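Local coordinates for protein truncated hemoglobin from geobacillus stearothermophilus (PDB 2BKM) that binds haem and, as a truncated haemoglobin, probably carries, stores or otherwise handles oxygen at the haem iron, at residues 54-59 with 107-112; 79-84 with 123-128; 21-26 with 90-95. One frame throughout, in Å; residues are numbered along the deposited sequence. Where two conformers were deposited one is given.

Contact 1 (54-59 with 107-112)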
loop_
_atom_site.group_PDB
_atom_site.type_symbol
_atom_site.label_atom_id
_atom_site.label_comp_id
_atom_site.label_asym_id
_atom_site.label_seq_id
_atom_site.Cartn_x
_atom_site.Cartn_y
_atom_site.Cartn_z
ATOM N N GLN A 54 -10.232 1.633 4.060
ATOM C CA GLN A 54 -10.429 2.680 5.033
ATOM C C GLN A 54 -9.647 3.935 4.684
ATOM O O GLN A 54 -10.153 5.026 4.786
ATOM C CB GLN A 54 -10.034 2.070 6.379
ATOM C CG GLN A 54 -9.944 2.955 7.562
ATOM C CD GLN A 54 -9.641 2.122 8.779
ATOM O OE1 GLN A 54 -10.104 0.990 8.904
ATOM N NE2 GLN A 54 -8.857 2.676 9.688
ATOM N N TYR A 55 -8.406 3.747 4.257
ATOM C CA TYR A 55 -7.536 4.839 3.913
ATOM C C TYR A 55 -8.114 5.689 2.814
ATOM O O TYR A 55 -7.906 6.898 2.802
ATOM C CB TYR A 55 -6.286 4.189 3.390
ATOM C CG TYR A 55 -5.114 5.027 2.972
ATOM C CD1 TYR A 55 -4.825 5.214 1.619
ATOM C CD2 TYR A 55 -4.254 5.546 3.914
ATOM C CE1 TYR A 55 -3.696 5.844 1.221
ATOM C CE2 TYR A 55 -3.085 6.194 3.523
ATOM C CZ TYR A 55 -2.828 6.337 2.168
ATOM O OH TYR A 55 -1.681 6.967 1.785
ATOM N N LEU A 56 -8.848 5.052 1.901
ATOM C CA LEU A 56 -9.411 5.767 0.761
ATOM C C LEU A 56 -10.743 6.404 1.058
ATOM O O LEU A 56 -11.348 6.992 0.159
ATOM C CB LEU A 56 -9.536 4.808 -0.405
ATOM C CG LEU A 56 -8.274 4.349 -1.155
ATOM C CD1 LEU A 56 -8.567 3.060 -1.814
ATOM C CD2 LEU A 56 -7.987 5.342 -2.223
ATOM N N GLY A 57 -11.259 6.192 2.273
ATOM C CA GLY A 57 -12.546 6.795 2.638
ATOM C C GLY A 57 -13.686 5.797 2.550
ATOM O O GLY A 57 -14.863 6.161 2.666
ATOM N N GLY A 58 -13.374 4.533 2.316
ATOM C CA GLY A 58 -14.387 3.490 2.349
ATOM C C GLY A 58 -14.661 3.104 3.794
ATOM O O GLY A 58 -14.179 3.756 4.741
ATOM N N PRO A 59 -15.434 2.018 3.984
ATOM C CA PRO A 59 -15.729 1.612 5.361
ATOM C C PRO A 59 -14.471 1.334 6.208
ATOM O O PRO A 59 -13.449 0.909 5.655
ATOM C CB PRO A 59 -16.521 0.317 5.169
ATOM C CG PRO A 59 -17.126 0.419 3.772
ATOM C CD PRO A 59 -16.034 1.124 2.984
ATOM N N GLU A 107 -3.601 8.817 -9.540
ATOM C CA GLU A 107 -2.409 9.540 -9.105
ATOM C C GLU A 107 -2.605 10.183 -7.765
ATOM O O GLU A 107 -1.655 10.297 -6.970
ATOM C CB GLU A 107 -1.964 10.576 -10.144
ATOM C CG GLU A 107 -1.780 10.009 -11.503
ATOM C CD GLU A 107 -0.670 9.049 -11.645
ATOM O OE1 GLU A 107 0.053 8.674 -10.661
ATOM O OE2 GLU A 107 -0.503 8.658 -12.837
ATOM N N GLN A 108 -3.822 10.618 -7.478
ATOM C CA GLN A 108 -4.109 11.203 -6.169
ATOM C C GLN A 108 -3.887 10.134 -5.096
ATOM O O GLN A 108 -3.272 10.386 -4.038
ATOM C CB GLN A 108 -5.569 11.668 -6.090
ATOM C CG GLN A 108 -5.853 12.963 -6.781
ATOM C CD GLN A 108 -7.341 13.195 -7.012
ATOM O OE1 GLN A 108 -7.711 13.997 -7.885
ATOM N NE2 GLN A 108 -8.191 12.505 -6.270
ATOM N N PHE A 109 -4.398 8.946 -5.350
ATOM C CA PHE A 109 -4.197 7.829 -4.429
ATOM C C PHE A 109 -2.705 7.507 -4.294
ATOM O O PHE A 109 -2.186 7.379 -3.183
ATOM C CB PHE A 109 -4.986 6.636 -4.996
ATOM C CG PHE A 109 -4.840 5.350 -4.255
ATOM C CD1 PHE A 109 -5.191 4.171 -4.905
ATOM C CD2 PHE A 109 -4.437 5.283 -2.916
ATOM C CE1 PHE A 109 -5.126 2.930 -4.250
ATOM C CE2 PHE A 109 -4.371 4.048 -2.257
ATOM C CZ PHE A 109 -4.667 2.877 -2.917
ATOM N N TYR A 110 -2.015 7.401 -5.428
ATOM C CA TYR A 110 -0.590 7.105 -5.403
ATOM C C TYR A 110 0.137 8.155 -4.602
ATOM O O TYR A 110 1.036 7.800 -3.811
ATOM C CB TYR A 110 -0.047 7.036 -6.816
ATOM C CG TYR A 110 1.410 6.652 -6.799
ATOM C CD1 TYR A 110 2.356 7.585 -7.092
ATOM C CD2 TYR A 110 1.803 5.376 -6.397
ATOM C CE1 TYR A 110 3.704 7.301 -7.040
ATOM C CE2 TYR A 110 3.142 5.019 -6.357
ATOM C CZ TYR A 110 4.081 5.994 -6.686
ATOM O OH TYR A 110 5.419 5.726 -6.602
ATOM N N HIS A 111 -0.231 9.439 -4.757
ATOM C CA HIS A 111 0.471 10.480 -4.005
ATOM C C HIS A 111 0.222 10.339 -2.526
ATOM O O HIS A 111 1.124 10.597 -1.738
ATOM C CB HIS A 111 0.067 11.850 -4.513
ATOM C CG HIS A 111 0.572 12.090 -5.878
ATOM N ND1 HIS A 111 -0.063 12.943 -6.759
ATOM C CD2 HIS A 111 1.625 11.560 -6.551
ATOM C CE1 HIS A 111 0.588 12.933 -7.912
ATOM N NE2 HIS A 111 1.637 12.125 -7.809
ATOM N N ARG A 112 -0.962 9.910 -2.134
ATOM C CA ARG A 112 -1.180 9.679 -0.695
ATOM C C ARG A 112 -0.227 8.592 -0.252
ATOM O O ARG A 112 0.377 8.717 0.793
ATOM C CB ARG A 112 -2.614 9.249 -0.444
ATOM C CG ARG A 112 -3.582 10.387 -0.643
ATOM C CD ARG A 112 -4.936 10.114 -0.089
ATOM N NE ARG A 112 -4.894 9.731 1.315
ATOM C CZ ARG A 112 -5.908 9.132 1.925
ATOM N NH1 ARG A 112 -7.061 8.913 1.267
ATOM N NH2 ARG A 112 -5.777 8.759 3.184
#

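Contact 2 (79-84 with 123-128). With HEM (protoporphyrin IX containing Fe), chain D.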
loop_
_atom_site.group_PDB
_atom_site.type_symbol
_atom_site.label_atom_id
_atom_site.label_comp_id
_atom_site.label_asym_id
_atom_site.label_seq_id
_atom_site.Cartn_x
_atom_site.Cartn_y
_atom_site.Cartn_z
ATOM N N GLU A 79 13.145 -2.603 9.185
ATOM C CA GLU A 79 14.039 -1.572 8.670
ATOM C C GLU A 79 13.485 -1.074 7.337
ATOM O O GLU A 79 13.535 -1.796 6.314
ATOM C CB GLU A 79 15.434 -2.152 8.440
ATOM C CG GLU A 79 16.391 -1.164 7.810
ATOM C CD GLU A 79 17.793 -1.697 7.685
ATOM O OE1 GLU A 79 18.549 -1.548 8.667
ATOM O OE2 GLU A 79 18.099 -2.248 6.612
ATOM N N ILE A 80 12.940 0.123 7.358
ATOM C CA ILE A 80 12.379 0.737 6.147
ATOM C C ILE A 80 13.295 1.881 5.763
ATOM O O ILE A 80 13.246 2.984 6.276
ATOM C CB ILE A 80 10.974 1.208 6.388
ATOM C CG1 ILE A 80 10.122 0.025 6.888
ATOM C CG2 ILE A 80 10.385 1.773 5.069
ATOM C CD1 ILE A 80 8.675 0.325 7.031
ATOM N N THR A 81 14.175 1.575 4.845
ATOM C CA THR A 81 15.057 2.568 4.264
ATOM C C THR A 81 14.335 3.271 3.101
ATOM O O THR A 81 13.323 2.772 2.629
ATOM C CB THR A 81 16.248 1.872 3.667
ATOM O OG1 THR A 81 15.754 0.884 2.772
ATOM C CG2 THR A 81 17.118 1.202 4.812
ATOM N N PRO A 82 14.850 4.425 2.669
ATOM C CA PRO A 82 14.297 5.022 1.454
ATOM C C PRO A 82 14.299 4.028 0.283
ATOM O O PRO A 82 13.299 3.956 -0.448
ATOM C CB PRO A 82 15.218 6.189 1.204
ATOM C CG PRO A 82 15.613 6.584 2.643
ATOM C CD PRO A 82 15.867 5.287 3.286
ATOM N N LYS A 83 15.344 3.218 0.128
ATOM C CA LYS A 83 15.368 2.253 -0.954
ATOM C C LYS A 83 14.193 1.311 -0.844
ATOM O O LYS A 83 13.581 0.955 -1.854
ATOM C CB LYS A 83 16.705 1.505 -0.984
ATOM C CG LYS A 83 16.838 0.520 -2.128
ATOM C CD LYS A 83 18.212 -0.151 -2.135
ATOM C CE LYS A 83 18.215 -1.224 -3.190
ATOM N NZ LYS A 83 18.286 -0.574 -4.520
ATOM N N ARG A 84 13.874 0.857 0.372
ATOM C CA ARG A 84 12.770 -0.055 0.523
ATOM C C ARG A 84 11.450 0.650 0.242
ATOM O O ARG A 84 10.541 0.030 -0.302
ATOM C CB ARG A 84 12.782 -0.739 1.897
ATOM C CG ARG A 84 13.812 -1.862 1.906
ATOM C CD ARG A 84 13.747 -2.622 3.218
ATOM N NE ARG A 84 14.476 -3.878 3.057
ATOM C CZ ARG A 84 15.002 -4.552 4.071
ATOM N NH1 ARG A 84 15.612 -5.692 3.824
ATOM N NH2 ARG A 84 14.870 -4.103 5.324
ATOM N N THR A 123 14.904 4.423 8.668
ATOM C CA THR A 123 16.309 4.094 8.770
ATOM C C THR A 123 17.002 4.721 7.571
ATOM O O THR A 123 16.475 4.669 6.458
ATOM C CB THR A 123 16.474 2.585 8.642
ATOM O OG1 THR A 123 15.687 1.887 9.630
ATOM C CG2 THR A 123 17.952 2.174 8.825
ATOM N N PRO A 124 18.209 5.267 7.759
ATOM C CA PRO A 124 18.965 5.774 6.619
ATOM C C PRO A 124 19.317 4.678 5.627
ATOM O O PRO A 124 19.486 3.519 5.968
ATOM C CB PRO A 124 20.250 6.355 7.252
ATOM C CG PRO A 124 19.845 6.646 8.717
ATOM C CD PRO A 124 18.913 5.512 9.041
ATOM N N ASP A 125 19.453 5.052 4.363
ATOM C CA ASP A 125 19.877 4.075 3.362
ATOM C C ASP A 125 21.249 3.496 3.629
ATOM O O ASP A 125 22.117 4.181 4.204
ATOM C CB ASP A 125 19.916 4.718 1.959
ATOM C CG ASP A 125 18.624 4.535 1.172
ATOM O OD1 ASP A 125 18.357 5.417 0.318
ATOM O OD2 ASP A 125 17.953 3.518 1.365
ATOM N N HIS A 126 21.455 2.285 3.116
ATOM C CA HIS A 126 22.763 1.631 3.105
ATOM C C HIS A 126 23.564 2.053 1.901
ATOM O O HIS A 126 23.202 1.761 0.773
ATOM C CB HIS A 126 22.552 0.141 3.077
ATOM C CG HIS A 126 21.841 -0.335 4.291
ATOM N ND1 HIS A 126 20.676 -1.071 4.258
ATOM C CD2 HIS A 126 22.128 -0.141 5.600
ATOM C CE1 HIS A 126 20.285 -1.324 5.496
ATOM N NE2 HIS A 126 21.144 -0.765 6.328
ATOM N N LEU A 127 24.645 2.771 2.157
ATOM C CA LEU A 127 25.531 3.219 1.098
ATOM C C LEU A 127 26.895 2.565 1.314
ATOM O O LEU A 127 27.241 2.215 2.444
ATOM C CB LEU A 127 25.595 4.759 1.083
ATOM C CG LEU A 127 24.252 5.502 0.888
ATOM C CD1 LEU A 127 24.421 7.034 1.005
ATOM C CD2 LEU A 127 23.513 5.137 -0.412
ATOM N N ASP A 128 27.643 2.388 0.224
ATOM C CA ASP A 128 28.871 1.556 0.169
ATOM C C ASP A 128 29.106 0.628 1.371
ATOM O O ASP A 128 30.232 0.571 1.940
ATOM C CB ASP A 128 30.136 2.390 -0.073
ATOM C CG ASP A 128 29.864 3.738 -0.703
ATOM O OD1 ASP A 128 28.937 3.869 -1.529
ATOM O OD2 ASP A 128 30.598 4.693 -0.363
HETATM C CHA HEM D . 2.563 -4.301 7.352
HETATM C CHB HEM D . 6.634 -3.374 4.955
HETATM C CHC HEM D . 4.707 0.838 3.525
HETATM C CHD HEM D . 0.400 -0.633 5.051
HETATM C C1A HEM D . 3.800 -4.397 6.778
HETATM C C2A HEM D . 4.692 -5.514 6.996
HETATM C C3A HEM D . 5.817 -5.255 6.332
HETATM C C4A HEM D . 5.667 -3.975 5.690
HETATM C CMA HEM D . 7.056 -6.165 6.250
HETATM C CAA HEM D . 4.365 -6.773 7.819
HETATM C CBA HEM D . 3.344 -7.606 7.068
HETATM C CGA HEM D . 2.687 -8.672 7.922
HETATM O O1A HEM D . 3.085 -8.905 9.111
HETATM O O2A HEM D . 1.710 -9.297 7.433
HETATM C C1B HEM D . 6.468 -2.135 4.409
HETATM C C2B HEM D . 7.500 -1.385 3.721
HETATM C C3B HEM D . 6.969 -0.220 3.362
HETATM C C4B HEM D . 5.586 -0.161 3.771
HETATM C CMB HEM D . 8.936 -1.868 3.430
HETATM C CAB HEM D . 7.700 0.875 2.602
HETATM C CBB HEM D . 7.434 2.175 2.778
HETATM C C1C HEM D . 3.346 0.775 3.731
HETATM C C2C HEM D . 2.369 1.696 3.204
HETATM C C3C HEM D . 1.189 1.253 3.659
HETATM C C4C HEM D . 1.398 0.065 4.447
HETATM C CMC HEM D . 2.645 2.936 2.303
HETATM C CAC HEM D . -0.223 1.797 3.389
HETATM C CBC HEM D . -0.503 2.929 2.758
HETATM C C1D HEM D . 0.604 -1.724 5.835
HETATM C C2D HEM D . -0.438 -2.354 6.607
HETATM C C3D HEM D . 0.238 -3.468 7.321
HETATM C C4D HEM D . 1.629 -3.390 6.951
HETATM C CMD HEM D . -1.925 -1.973 6.639
HETATM C CAD HEM D . -0.414 -4.456 8.268
HETATM C CBD HEM D . -0.194 -3.992 9.714
HETATM C CGD HEM D . -0.731 -5.090 10.600
HETATM O O1D HEM D . -0.027 -6.129 10.827
HETATM O O2D HEM D . -1.912 -4.935 11.015
HETATM N NA HEM D . 4.439 -3.475 5.977
HETATM N NB HEM D . 5.335 -1.347 4.415
HETATM N NC HEM D . 2.726 -0.214 4.457
HETATM N ND HEM D . 1.805 -2.370 6.061
HETATM FE FE HEM D . 3.576 -1.840 5.245
#

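Contact 3 (21-26 with 90-95). With ACT (acetate ion), chain E.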
loop_
_atom_site.group_PDB
_atom_site.type_symbol
_atom_site.label_atom_id
_atom_site.label_comp_id
_atom_site.label_asym_id
_atom_site.label_seq_id
_atom_site.Cartn_x
_atom_site.Cartn_y
_atom_site.Cartn_z
ATOM N N GLU A 21 -4.103 -7.807 -4.849
ATOM C CA GLU A 21 -3.646 -9.066 -5.428
ATOM C C GLU A 21 -2.402 -8.829 -6.295
ATOM O O GLU A 21 -1.394 -9.514 -6.155
ATOM C CB GLU A 21 -4.775 -9.663 -6.263
ATOM C CG GLU A 21 -4.420 -11.039 -6.805
ATOM C CD GLU A 21 -5.264 -11.469 -8.015
ATOM O OE1 GLU A 21 -6.145 -10.703 -8.498
ATOM O OE2 GLU A 21 -5.011 -12.602 -8.498
ATOM N N ALA A 22 -2.466 -7.820 -7.168
ATOM C CA ALA A 22 -1.345 -7.570 -8.038
ATOM C C ALA A 22 -0.116 -7.095 -7.267
ATOM O O ALA A 22 1.016 -7.480 -7.557
ATOM C CB ALA A 22 -1.772 -6.555 -9.093
ATOM N N PHE A 23 -0.358 -6.248 -6.287
ATOM C CA PHE A 23 0.703 -5.685 -5.492
ATOM C C PHE A 23 1.523 -6.780 -4.772
ATOM O O PHE A 23 2.745 -6.769 -4.814
ATOM C CB PHE A 23 0.119 -4.672 -4.509
ATOM C CG PHE A 23 1.163 -4.044 -3.618
ATOM C CD1 PHE A 23 1.136 -4.306 -2.255
ATOM C CD2 PHE A 23 2.174 -3.236 -4.130
ATOM C CE1 PHE A 23 2.081 -3.740 -1.419
ATOM C CE2 PHE A 23 3.135 -2.671 -3.299
ATOM C CZ PHE A 23 3.092 -2.918 -1.946
ATOM N N TYR A 24 0.817 -7.712 -4.132
ATOM C CA TYR A 24 1.569 -8.708 -3.356
ATOM C C TYR A 24 2.286 -9.697 -4.228
ATOM O O TYR A 24 3.325 -10.243 -3.809
ATOM C CB TYR A 24 0.757 -9.348 -2.234
ATOM C CG TYR A 24 0.604 -8.324 -1.162
ATOM C CD1 TYR A 24 -0.605 -7.691 -0.943
ATOM C CD2 TYR A 24 1.710 -7.930 -0.425
ATOM C CE1 TYR A 24 -0.713 -6.695 0.012
ATOM C CE2 TYR A 24 1.626 -6.945 0.515
ATOM C CZ TYR A 24 0.400 -6.320 0.731
ATOM O OH TYR A 24 0.291 -5.316 1.664
ATOM N N ARG A 25 1.794 -9.910 -5.452
ATOM C CA ARG A 25 2.611 -10.710 -6.366
ATOM C C ARG A 25 3.944 -10.009 -6.668
ATOM O O ARG A 25 4.987 -10.659 -6.797
ATOM C CB ARG A 25 1.883 -10.976 -7.679
ATOM C CG ARG A 25 0.739 -11.942 -7.547
ATOM C CD ARG A 25 0.308 -12.381 -8.956
ATOM N NE ARG A 25 -0.280 -11.284 -9.728
ATOM C CZ ARG A 25 -1.580 -11.011 -9.721
ATOM N NH1 ARG A 25 -2.064 -10.007 -10.447
ATOM N NH2 ARG A 25 -2.399 -11.755 -8.979
ATOM N N ARG A 26 3.916 -8.676 -6.795
ATOM C CA ARG A 26 5.135 -7.933 -7.052
ATOM C C ARG A 26 6.035 -7.910 -5.828
ATOM O O ARG A 26 7.235 -8.020 -5.943
ATOM C CB ARG A 26 4.812 -6.502 -7.487
ATOM C CG ARG A 26 4.043 -6.317 -8.805
ATOM C CD ARG A 26 4.495 -7.156 -9.979
ATOM N NE ARG A 26 3.838 -6.578 -11.153
ATOM C CZ ARG A 26 4.468 -6.016 -12.183
ATOM N NH1 ARG A 26 5.798 -5.988 -12.262
ATOM N NH2 ARG A 26 3.742 -5.500 -13.155
ATOM N N ALA A 90 7.446 1.267 -6.106
ATOM C CA ALA A 90 7.599 0.773 -7.480
ATOM C C ALA A 90 6.712 -0.437 -7.706
ATOM O O ALA A 90 6.119 -0.607 -8.797
ATOM C CB ALA A 90 9.054 0.418 -7.731
ATOM N N CYS A 91 6.593 -1.293 -6.694
ATOM C CA CYS A 91 5.634 -2.410 -6.809
ATOM C C CYS A 91 4.243 -1.910 -6.934
ATOM O O CYS A 91 3.463 -2.476 -7.686
ATOM C CB CYS A 91 5.727 -3.357 -5.628
ATOM S SG CYS A 91 7.297 -4.315 -5.625
ATOM N N MET A 92 3.909 -0.850 -6.189
ATOM C CA MET A 92 2.576 -0.299 -6.259
ATOM C C MET A 92 2.270 0.308 -7.619
ATOM O O MET A 92 1.203 0.048 -8.184
ATOM C CB MET A 92 2.338 0.702 -5.119
ATOM C CG MET A 92 0.958 1.215 -5.126
ATOM S SD MET A 92 -0.340 -0.028 -4.926
ATOM C CE MET A 92 -0.170 -0.394 -3.170
ATOM N N ARG A 93 3.210 1.061 -8.173
ATOM C CA ARG A 93 2.968 1.611 -9.499
ATOM C C ARG A 93 2.813 0.461 -10.482
ATOM O O ARG A 93 1.948 0.542 -11.368
ATOM C CB ARG A 93 4.142 2.443 -9.957
ATOM C CG ARG A 93 4.300 3.751 -9.241
ATOM C CD ARG A 93 5.295 4.685 -9.918
ATOM N NE ARG A 93 6.570 4.004 -10.206
ATOM C CZ ARG A 93 7.580 3.914 -9.336
ATOM N NH1 ARG A 93 7.455 4.376 -8.107
ATOM N NH2 ARG A 93 8.699 3.295 -9.660
ATOM N N ALA A 94 3.647 -0.575 -10.381
ATOM C CA ALA A 94 3.564 -1.681 -11.330
ATOM C C ALA A 94 2.213 -2.393 -11.190
ATOM O O ALA A 94 1.634 -2.809 -12.180
ATOM C CB ALA A 94 4.720 -2.677 -11.087
ATOM N N ALA A 95 1.722 -2.531 -9.961
ATOM C CA ALA A 95 0.440 -3.187 -9.734
ATOM C C ALA A 95 -0.692 -2.328 -10.283
ATOM O O ALA A 95 -1.634 -2.872 -10.860
ATOM C CB ALA A 95 0.250 -3.453 -8.247
HETATM C C ACT E . 2.285 -3.842 3.226
HETATM O O ACT E . 2.242 -4.052 2.016
HETATM O OXT ACT E . 2.877 -2.834 3.562
HETATM C CH3 ACT E . 1.638 -4.739 4.212
#

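Contact 1 (54-59 with 107-112)
The guanidinium of R112 lies flat over one face of the Y55 ring, the two planes 20° apart and CZ 4.0 Å from the ring centroid, a stacked cation-pi pair. NH2 sits above the middle of the ring. The arginine chain, bent at chi3 (54°), slides past the tyrosine in the opposite direction, which brings the same group back over the Y55 backbone. There R112 NH1 donates to Y55 O at 2.7 Å, tilted from both the carbonyl and the guanidinium planes, and NH2 adds a weak second bond. With CG of Y55 anti to the backbone N (chi1 -178°), the ring reaches across to helix 104-120, where its hydroxyl is hydrogen-bonded to T116. A leucine in place of Y55 would probably cost the guanidinium its aromatic bed and leave T116 without the hydroxyl partner. Beside this polar pair lies an apolar one. L56 CD2 rests over the face of F109, 3.7 Å from the ring centroid in a CH-pi contact, while CE1 of Y55 meets the rim of the F109 ring at CE2 (4.0 Å). L6 and I10 also touch both L56 and F109. Helix 42-55 ends here in a Schellman motif, with G57 at positive phi, and the arrangement packs the C-terminal end of that helix against helix 104-120, the last helix of this truncated-globin fold.

Contact 2 (79-84 with 123-128)
T81 and T123 bring the haem-side loop against the C-terminal tail, just where T81 serves as N-cap of helix 82-98. The T81 hydroxyl stands between its backbone N and carbonyl carbon (chi1 54°), and in that rotamer OG1 accepts from R84 N at 3.0 Å. Its methyl CG2, anti to the carbonyl carbon, lies 3.5 Å from P124 O. The tail adds a second acceptor to the same helix start: D125 OD2 accepts from K83 N at 2.9 Å through its syn lone pair, in a fairly straight bond (159°). The carboxylate slides past P82 in the opposite direction, OD1 lying near CB and OD2 near CD of the proline ring. Two side-chain oxygens therefore engage successive amides of the first turn, and the negative charge of D125 would probably suit the positive end of the helix dipole. T123 O approaches the T81 CA in a CA-H...O contact of 3.4 Å, and T123 N gives a weak bond to I80 O. E79 holds its side chain extended, with CG anti to the backbone N, running athwart the T123 side chain; its CG lies 3.6 Å from T123 OG1. R84 reaches back to the E79 carbonyl, NH2 meeting that oxygen in the carbonyl plane on a lone pair, while its NE binds D32 O. I80 points away from the tail and belongs to the haem pocket, where its CG2 touches the haem vinyl carbon CAB at 3.8 Å.

Contact 3 (21-26 with 90-95)
F23 lays one face of its ring against M92, whose chain, bent at chi2 and chi3, folds the terminal methyl over the ring centre. CE stands 3.9 Å from the F23 centroid in a CH-pi contact, with SD farther off and oblique, a Met-aromatic pair. The ring gets there with CG anti to the backbone N, chi1 179°, which swings its end close to helix 82-98; its CE2 comes within 3.6 Å of C91 CB, and W88 meets the ring edge-to-face.

The backbones come closest at F23 and A95, where small apolar side chains meet. A95 CB sits 3.8 Å from A22 CB and 3.5 Å from F23 N, so the short segments pass at an axis distance of 8.3 Å, at 134° between their directions.

Charged groups border it: R26 bends at chi2 and lays its guanidinium over A94, CB 3.5 Å from CZ and above the centre of the plane; the charge itself is met by E98, which also pairs with R25. On the pocket side, the Y24 hydroxyl lies so close to an acetate oxygen that the length of their hydrogen bond is doubtful; the acetate, probably from the crystallisation liquor, also binds W88 NE1.

No hydrogen bond joins the two segments: the interface depends on apolar fit, with polar chemistry at its margins, in the E98 ion pairs and the ligand pocket of Y24.

Overall arrangement
The three contacts tie together four of the chain's helices and its C-terminal tail. Contacts 1 and 3 have centres 16 Å apart and touch, Y110 OH lying 2.9 Å from R93 NH1 in a probable hydrogen bond between helices 104-120 and 82-98. Contacts 2 and 3 share helix 82-98, one at its start and one farther along, with nearest atoms about 7 Å apart. Contacts 1 and 2 lie on opposite sides of the chain's centre, 26 Å between centres. Each borders the ligand site differently: the Y55 side chain comes within about 4 Å of the haem, I80 belongs to its pocket, and Y24 lines the oxygen pocket.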